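Long-range contacts in sulfotransferase (Alicyclobacillus acidocaldarius subsp. acidocaldarius, PDB 3RNL), which probably transfers a sulfo group to an acceptor substrate and binds magnesium ions: residues A[11-16]-A[87-92]; A[37-42]-A[65-70]. All coordinates share one frame; numbering follows the deposited sequence.

Contact 1 (11-16 with 87-92) lies in the buried core and pairs two parallel strands of the central sheet; contact 2 (37-42 with 65-70) lies nearer the surface, is partly buried and joins two loops without regular structure. Contact 2 is nested along the chain inside the loop that contact 1 closes. The two also touch, for Glu-41 of contact 2 ties itself to segment 87-92 of contact 1. Backbone bonds and apolar packing dominate the inner contact, whereas the outer one relies on a lysine ammonium, one backbone bond and a small apolar cluster.

Contact 1 of 2, residues A[11-16]-A[87-92]; sequences FFIVGA and GEASVF
Strands 11-13 and 87-89 run parallel, their axes approaching to 4.6 Å at 20°, and the firm bridge pairs Ile-13 with Ala-89. Ile-13 N donates to Glu-88 O at 3.0 Å, while Ser-90 N meets Ile-13 O at 3.2 Å, nearly in line with the carbonyl. Phe-11 lays a ring face over Gly-87, whose CA sits above the ring centre, 3.5 Å from the centroid, a CH-pi contact. With CG placed between the backbone N and carbonyl carbon (chi1 77°), the ring folds over the neighbouring strand, and a CB on Gly-87 would collide with Phe-11 CZ. An alanine in place of Phe-11 removes the ring and its CH-pi contact, which would probably leave a gap over Gly-87 CA. On the same sheet face, Ile-13 CB and Ala-89 CB pack 3.9 Å apart.

The other face carries Phe-12 and Glu-88. The ring and carboxylate planes stand 78° apart, with Glu-88 OE2 4.0 Å from Phe-12 CD1. A bend at chi2 accompanies the turn of the carboxylate toward Ser-90, whose OG donates to Glu-88 OE1 at 2.7 Å. Tyr-73 and Tyr-93 hydroxyls hydrogen-bond OE2, and His-43 N hydrogen-bonds Ser-90 OG.

Past the strands, Gly-15 adopts angles that call for glycine, a CB there would strike Val-91 O, and a cis peptide bond precedes Ala-16. The step from strand 11-13 into helix 21-29 is consistent with the phosphate-binding loop of sulfotransferases and their P-loop relatives. Helix 21-29 packs against Ile-13 and Ala-89, while helix 99-106 touches Phe-12, as in an alpha-beta-alpha sandwich. Between the segments, then, the Ile-13 face has apolar packing, whereas the other combines the Phe-12 ring with a carboxylate whose rotation is fixed by three hydroxyls.

Contact 2 of 2, residues A[37-42]-A[65-70]; sequences PPKKEA and YTIRDE
Lys-39 and Tyr-65 meet through the shortest of the polar links between these loops: Lys-39 NZ donates to the backbone carbonyl Tyr-65 O at 2.6 Å, approaching 23° out of the carbonyl plane. The lysine starts with CG opposite its backbone N (chi1 175°), bends at chi2 and then runs extended, which carries the ammonium group across to segment 65-70. A second hydrogen bond joins the backbones, Ile-67 N to Ala-42 O at 2.9 Å; its N-H points at a lone pair of the carbonyl, within its plane, and is fairly straight at 164°. The Thr-66 hydroxyl hydrogen-bonds Met-62 O in helix 60-64, and Glu-41 OE1 accepts from Val-91 N of the loop after strand 85-89.

The apolar contacts flank these bonds. Ile-67 CB lies 4.1 Å from Ala-42 CB, and the tip CD1 touches both that methyl and Lys-39 CE, the lysine and isoleucine side chains lying alongside and running in opposite senses.

A methyl-to-carbonyl van der Waals contact brings Thr-66 CG2 to 3.5 Å from Glu-41 O.

Segment 37-42 follows edge strand 34-35, and segment 65-70 links helix 60-64 to helix 70-75, where Asp-69 is the N-cap. Ile-67 also packs on Ala-72 and Tyr-73 of that second helix, so the contact joins this helical excursion to the loop beside the sheet edge.

Contact 1 of 2, residues A[11-16]-A[87-92]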
ATOM      1  N   PHE A  11      13.050   6.287  -1.219  1.00 10.86           N
ATOM      2  CA  PHE A  11      11.653   6.379  -0.799  1.00 10.40           C
ATOM      3  C   PHE A  11      10.934   5.077  -1.098  1.00 10.13           C
ATOM      4  O   PHE A  11      11.403   4.270  -1.919  1.00 10.32           O
ATOM      5  CB  PHE A  11      10.937   7.613  -1.404  1.00 10.41           C
ATOM      6  CG  PHE A  11      10.536   7.474  -2.860  1.00 11.58           C
ATOM      7  CD1 PHE A  11       9.250   7.072  -3.209  1.00 10.59           C
ATOM      8  CD2 PHE A  11      11.426   7.831  -3.874  1.00 11.60           C
ATOM      9  CE1 PHE A  11       8.863   6.968  -4.561  1.00 13.45           C
ATOM     10  CE2 PHE A  11      11.056   7.739  -5.221  1.00 11.14           C
ATOM     11  CZ  PHE A  11       9.766   7.308  -5.565  1.00 11.86           C
ATOM     12  N   PHE A  12       9.829   4.841  -0.395  1.00  9.84           N
ATOM     13  CA  PHE A  12       9.068   3.617  -0.605  1.00  9.69           C
ATOM     14  C   PHE A  12       7.608   3.957  -0.643  1.00  9.60           C
ATOM     15  O   PHE A  12       7.145   4.796   0.122  1.00 11.51           O
ATOM     16  CB  PHE A  12       9.318   2.633   0.550  1.00  9.64           C
ATOM     17  CG  PHE A  12      10.763   2.232   0.681  1.00 11.40           C
ATOM     18  CD1 PHE A  12      11.271   1.186  -0.068  1.00 10.65           C
ATOM     19  CD2 PHE A  12      11.605   2.895   1.552  1.00 13.39           C
ATOM     20  CE1 PHE A  12      12.598   0.825   0.037  1.00 11.42           C
ATOM     21  CE2 PHE A  12      12.941   2.524   1.673  1.00 16.47           C
ATOM     22  CZ  PHE A  12      13.435   1.490   0.911  1.00 15.78           C
ATOM     23  N   ILE A  13       6.886   3.300  -1.544  1.00  9.69           N
ATOM     24  CA  ILE A  13       5.428   3.398  -1.576  1.00  9.79           C
ATOM     25  C   ILE A  13       4.953   2.120  -0.906  1.00  9.76           C
ATOM     26  O   ILE A  13       5.190   1.020  -1.406  1.00 11.45           O
ATOM     27  CB  ILE A  13       4.921   3.479  -3.023  1.00 11.64           C
ATOM     28  CG1 ILE A  13       5.416   4.787  -3.662  1.00 12.44           C
ATOM     29  CG2 ILE A  13       3.390   3.410  -3.059  1.00 13.59           C
ATOM     30  CD1 ILE A  13       5.185   4.863  -5.192  1.00 15.16           C
ATOM     31  N   VAL A  14       4.385   2.262   0.287  1.00  9.76           N
ATOM     32  CA  VAL A  14       4.190   1.078   1.130  1.00 10.53           C
ATOM     33  C   VAL A  14       2.800   0.454   1.158  1.00 13.83           C
ATOM     34  O   VAL A  14       2.586  -0.554   1.835  1.00 12.37           O
ATOM     35  CB  VAL A  14       4.666   1.347   2.570  1.00  9.56           C
ATOM     36  CG1 VAL A  14       6.140   1.769   2.552  1.00 11.59           C
ATOM     37  CG2 VAL A  14       3.801   2.434   3.224  1.00 10.45           C
ATOM     38  N   GLY A  15       1.834   1.072   0.492  1.00 13.20           N
ATOM     39  CA  GLY A  15       0.471   0.548   0.565  1.00 10.84           C
ATOM     40  C   GLY A  15      -0.462   1.739   0.602  1.00 14.29           C
ATOM     41  O   GLY A  15      -0.006   2.877   0.419  1.00 13.40           O
ATOM     42  N   ALA A  16      -1.729   1.502   0.931  1.00 14.15           N
ATOM     43  CA  ALA A  16      -2.192   0.162   1.243  1.00 12.66           C
ATOM     44  C   ALA A  16      -2.614  -0.551  -0.041  1.00 16.88           C
ATOM     45  O   ALA A  16      -2.714   0.075  -1.096  1.00 17.86           O
ATOM     46  CB  ALA A  16      -3.388   0.241   2.212  1.00 16.83           C
ATOM     47  N   GLY A  87      12.755   4.898  -5.871  1.00 10.37           N
ATOM     48  CA  GLY A  87      11.771   4.328  -4.972  1.00  9.71           C
ATOM     49  C   GLY A  87      11.334   2.944  -5.359  1.00 11.82           C
ATOM     50  O   GLY A  87      11.718   2.425  -6.396  1.00 13.25           O
ATOM     51  N   GLU A  88      10.620   2.295  -4.444  1.00 11.74           N
ATOM     52  CA  GLU A  88      10.212   0.921  -4.654  1.00 13.84           C
ATOM     53  C   GLU A  88       8.851   0.756  -4.016  1.00 12.50           C
ATOM     54  O   GLU A  88       8.594   1.334  -2.961  1.00 13.18           O
ATOM     55  CB  GLU A  88      11.224  -0.037  -4.008  1.00 13.74           C
ATOM     56  CG  GLU A  88      10.984  -1.516  -4.337  1.00 14.84           C
ATOM     57  CD  GLU A  88      10.381  -2.277  -3.159  1.00 17.27           C
ATOM     58  OE1 GLU A  88       9.292  -2.876  -3.325  1.00 17.25           O
ATOM     59  OE2 GLU A  88      11.002  -2.277  -2.065  1.00 16.15           O
ATOM     60  N   ALA A  89       7.981  -0.019  -4.662  1.00 11.86           N
ATOM     61  CA  ALA A  89       6.582  -0.135  -4.225  1.00 12.44           C
ATOM     62  C   ALA A  89       6.157  -1.570  -3.954  1.00 12.20           C
ATOM     63  O   ALA A  89       6.133  -2.385  -4.876  1.00 12.08           O
ATOM     64  CB  ALA A  89       5.657   0.453  -5.293  1.00 14.77           C
ATOM     65  N   SER A  90       5.775  -1.854  -2.713  1.00 10.72           N
ATOM     66  CA  SER A  90       5.159  -3.148  -2.358  1.00 11.89           C
ATOM     67  C   SER A  90       4.001  -2.856  -1.412  1.00 11.10           C
ATOM     68  O   SER A  90       4.212  -2.261  -0.351  1.00  9.37           O
ATOM     69  CB  SER A  90       6.186  -4.043  -1.640  1.00 10.13           C
ATOM     70  OG  SER A  90       7.239  -4.417  -2.515  1.00 11.04           O
ATOM     71  N   VAL A  91       2.790  -3.278  -1.774  1.00 10.37           N
ATOM     72  CA  VAL A  91       1.598  -2.795  -1.083  1.00  9.27           C
ATOM     73  C   VAL A  91       1.343  -3.367   0.313  1.00 12.62           C
ATOM     74  O   VAL A  91       0.538  -2.808   1.053  1.00 12.93           O
ATOM     75  CB  VAL A  91       0.337  -2.965  -1.941  1.00 16.30           C
ATOM     76  CG1 VAL A  91       0.470  -2.147  -3.223  1.00 21.63           C
ATOM     77  CG2 VAL A  91       0.094  -4.433  -2.228  1.00 14.27           C
ATOM     78  N   PHE A  92       1.984  -4.477   0.680  1.00  8.22           N
ATOM     79  CA  PHE A  92       1.832  -4.969   2.040  1.00  9.14           C
ATOM     80  C   PHE A  92       2.953  -4.526   2.997  1.00  7.79           C
ATOM     81  O   PHE A  92       3.021  -4.966   4.138  1.00  9.47           O
ATOM     82  CB  PHE A  92       1.570  -6.482   2.072  1.00  8.56           C
ATOM     83  CG  PHE A  92       0.309  -6.870   1.346  1.00 11.80           C
ATOM     84  CD1 PHE A  92      -0.932  -6.488   1.841  1.00 10.18           C
ATOM     85  CD2 PHE A  92       0.359  -7.587   0.160  1.00 19.36           C
ATOM     86  CE1 PHE A  92      -2.115  -6.841   1.163  1.00 13.57           C
ATOM     87  CE2 PHE A  92      -0.812  -7.934  -0.514  1.00 22.57           C
ATOM     88  CZ  PHE A  92      -2.048  -7.554  -0.008  1.00 15.49           C
TER

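Contact 2 of 2, residues A[37-42]-A[65-70]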
ATOM      1  N   PRO A  37      11.754   1.094 -10.211  1.00 12.82           N
ATOM      2  CA  PRO A  37      11.948  -0.067 -11.090  1.00 16.86           C
ATOM      3  C   PRO A  37      10.635  -0.694 -11.551  1.00 14.27           C
ATOM      4  O   PRO A  37       9.613  -0.520 -10.903  1.00 14.20           O
ATOM      5  CB  PRO A  37      12.726  -1.061 -10.212  1.00 19.99           C
ATOM      6  CG  PRO A  37      12.465  -0.646  -8.819  1.00 21.25           C
ATOM      7  CD  PRO A  37      12.256   0.852  -8.846  1.00 16.12           C
ATOM      8  N   PRO A  38      10.665  -1.408 -12.691  1.00 15.40           N
ATOM      9  CA  PRO A  38       9.446  -2.056 -13.196  1.00 16.06           C
ATOM     10  C   PRO A  38       8.923  -3.163 -12.267  1.00 27.82           C
ATOM     11  O   PRO A  38       7.793  -3.620 -12.425  1.00 33.66           O
ATOM     12  CB  PRO A  38       9.852  -2.581 -14.589  1.00 20.93           C
ATOM     13  CG  PRO A  38      11.360  -2.613 -14.581  1.00 24.15           C
ATOM     14  CD  PRO A  38      11.804  -1.529 -13.618  1.00 22.86           C
ATOM     15  N   LYS A  39       9.741  -3.595 -11.314  1.00 19.33           N
ATOM     16  CA  LYS A  39       9.336  -4.629 -10.361  1.00 17.39           C
ATOM     17  C   LYS A  39       8.483  -4.059  -9.233  1.00 15.82           C
ATOM     18  O   LYS A  39       8.928  -3.177  -8.508  1.00 17.55           O
ATOM     19  CB  LYS A  39      10.580  -5.294  -9.764  1.00 15.77           C
ATOM     20  CG  LYS A  39      10.293  -6.306  -8.664  1.00 14.61           C
ATOM     21  CD  LYS A  39       9.559  -7.501  -9.217  1.00 17.45           C
ATOM     22  CE  LYS A  39       9.292  -8.501  -8.107  1.00 19.76           C
ATOM     23  NZ  LYS A  39       8.682  -9.736  -8.679  1.00 28.56           N
ATOM     24  N   LYS A  40       7.271  -4.593  -9.079  1.00 12.89           N
ATOM     25  CA  LYS A  40       6.406  -4.247  -7.957  1.00 15.87           C
ATOM     26  C   LYS A  40       6.245  -5.481  -7.071  1.00 15.05           C
ATOM     27  O   LYS A  40       6.416  -6.619  -7.541  1.00 14.94           O
ATOM     28  CB  LYS A  40       5.020  -3.834  -8.452  1.00 20.39           C
ATOM     29  CG  LYS A  40       5.020  -3.015  -9.739  1.00 30.32           C
ATOM     30  CD  LYS A  40       5.821  -1.726  -9.580  1.00 33.68           C
ATOM     31  CE  LYS A  40       5.777  -0.891 -10.861  1.00 36.16           C
ATOM     32  NZ  LYS A  40       6.823   0.162 -10.875  1.00 25.18           N
ATOM     33  N   GLU A  41       5.914  -5.247  -5.805  1.00 12.72           N
ATOM     34  CA  GLU A  41       5.609  -6.314  -4.853  1.00 11.99           C
ATOM     35  C   GLU A  41       6.809  -7.197  -4.517  1.00 11.95           C
ATOM     36  O   GLU A  41       6.634  -8.353  -4.118  1.00 12.22           O
ATOM     37  CB  GLU A  41       4.476  -7.212  -5.383  1.00 16.43           C
ATOM     38  CG  GLU A  41       3.214  -6.472  -5.786  1.00 23.43           C
ATOM     39  CD  GLU A  41       2.518  -5.874  -4.592  1.00 39.15           C
ATOM     40  OE1 GLU A  41       2.911  -4.773  -4.177  1.00 21.49           O
ATOM     41  OE2 GLU A  41       1.592  -6.516  -4.048  1.00 55.50           O
ATOM     42  N   ALA A  42       8.020  -6.659  -4.630  1.00 11.83           N
ATOM     43  CA  ALA A  42       9.186  -7.406  -4.166  1.00 12.42           C
ATOM     44  C   ALA A  42       9.045  -7.829  -2.700  1.00 11.80           C
ATOM     45  O   ALA A  42       9.440  -8.939  -2.326  1.00 12.73           O
ATOM     46  CB  ALA A  42      10.482  -6.581  -4.373  1.00 12.90           C
ATOM     47  N   TYR A  65       7.305 -14.673  -6.553  1.00 15.71           N
ATOM     48  CA  TYR A  65       7.789 -13.459  -7.234  1.00 16.77           C
ATOM     49  C   TYR A  65       8.394 -12.445  -6.281  1.00 20.21           C
ATOM     50  O   TYR A  65       8.943 -11.441  -6.719  1.00 16.40           O
ATOM     51  CB  TYR A  65       6.678 -12.753  -8.035  1.00 14.34           C
ATOM     52  CG  TYR A  65       5.837 -13.656  -8.913  1.00 19.39           C
ATOM     53  CD1 TYR A  65       6.321 -14.881  -9.360  1.00 15.54           C
ATOM     54  CD2 TYR A  65       4.549 -13.281  -9.271  1.00 18.59           C
ATOM     55  CE1 TYR A  65       5.519 -15.717 -10.153  1.00 18.42           C
ATOM     56  CE2 TYR A  65       3.756 -14.095 -10.053  1.00 17.48           C
ATOM     57  CZ  TYR A  65       4.243 -15.305 -10.487  1.00 17.67           C
ATOM     58  OH  TYR A  65       3.413 -16.096 -11.247  1.00 22.10           O
ATOM     59  N   THR A  66       8.305 -12.710  -4.984  1.00 12.69           N
ATOM     60  CA  THR A  66       8.892 -11.818  -3.999  1.00 12.26           C
ATOM     61  C   THR A  66      10.408 -12.015  -4.004  1.00 15.33           C
ATOM     62  O   THR A  66      10.914 -13.081  -4.394  1.00 17.51           O
ATOM     63  CB  THR A  66       8.303 -12.078  -2.591  1.00 12.95           C
ATOM     64  OG1 THR A  66       8.194 -13.489  -2.374  1.00 16.49           O
ATOM     65  CG2 THR A  66       6.891 -11.487  -2.484  1.00 14.22           C
ATOM     66  N   ILE A  67      11.128 -10.974  -3.600  1.00 12.32           N
ATOM     67  CA  ILE A  67      12.583 -10.979  -3.635  1.00 12.42           C
ATOM     68  C   ILE A  67      13.105 -11.034  -2.210  1.00 16.34           C
ATOM     69  O   ILE A  67      12.808 -10.162  -1.400  1.00 15.50           O
ATOM     70  CB  ILE A  67      13.125  -9.756  -4.376  1.00 16.27           C
ATOM     71  CG1 ILE A  67      12.694  -9.852  -5.850  1.00 22.84           C
ATOM     72  CG2 ILE A  67      14.662  -9.711  -4.273  1.00 16.83           C
ATOM     73  CD1 ILE A  67      13.155  -8.718  -6.716  1.00 27.55           C
ATOM     74  N   ARG A  68      13.740 -12.150  -1.879  1.00 16.95           N
ATOM     75  CA  ARG A  68      14.258 -12.373  -0.535  1.00 17.24           C
ATOM     76  C   ARG A  68      15.753 -12.194  -0.334  1.00 24.11           C
ATOM     77  O   ARG A  68      16.225 -12.174   0.801  1.00 29.01           O
ATOM     78  CB  ARG A  68      13.835 -13.773  -0.101  1.00 19.85           C
ATOM     79  CG  ARG A  68      12.332 -13.959  -0.304  1.00 24.76           C
ATOM     80  CD  ARG A  68      11.876 -15.403  -0.151  1.00 30.04           C
ATOM     81  NE  ARG A  68      10.452 -15.484  -0.451  1.00 29.13           N
ATOM     82  CZ  ARG A  68       9.516 -15.898   0.395  1.00 28.72           C
ATOM     83  NH1 ARG A  68       9.844 -16.310   1.615  1.00 22.33           N
ATOM     84  NH2 ARG A  68       8.243 -15.911   0.006  1.00 28.63           N
ATOM     85  N   ASP A  69      16.476 -12.004  -1.429  1.00 20.01           N
ATOM     86  CA  ASP A  69      17.932 -11.947  -1.395  1.00 24.44           C
ATOM     87  C   ASP A  69      18.365 -10.503  -1.545  1.00 22.91           C
ATOM     88  O   ASP A  69      17.908  -9.804  -2.444  1.00 19.27           O
ATOM     89  CB  ASP A  69      18.512 -12.791  -2.530  1.00 26.35           C
ATOM     90  CG  ASP A  69      20.019 -12.625  -2.680  1.00 44.68           C
ATOM     91  OD1 ASP A  69      20.766 -13.116  -1.808  1.00 57.47           O
ATOM     92  OD2 ASP A  69      20.460 -12.019  -3.681  1.00 44.63           O
ATOM     93  N   GLU A  70      19.251 -10.058  -0.666  1.00 20.06           N
ATOM     94  CA  GLU A  70      19.666  -8.667  -0.671  1.00 22.47           C
ATOM     95  C   GLU A  70      20.337  -8.258  -1.981  1.00 21.00           C
ATOM     96  O   GLU A  70      20.125  -7.150  -2.460  1.00 20.61           O
ATOM     97  CB  GLU A  70      20.587  -8.388   0.518  1.00 31.94           C
ATOM     98  CG  GLU A  70      21.072  -6.961   0.613  1.00 47.80           C
ATOM     99  CD  GLU A  70      21.958  -6.753   1.822  1.00 65.93           C
ATOM    100  OE1 GLU A  70      22.256  -7.750   2.518  1.00 73.84           O
ATOM    101  OE2 GLU A  70      22.357  -5.599   2.080  1.00 69.74           O
TER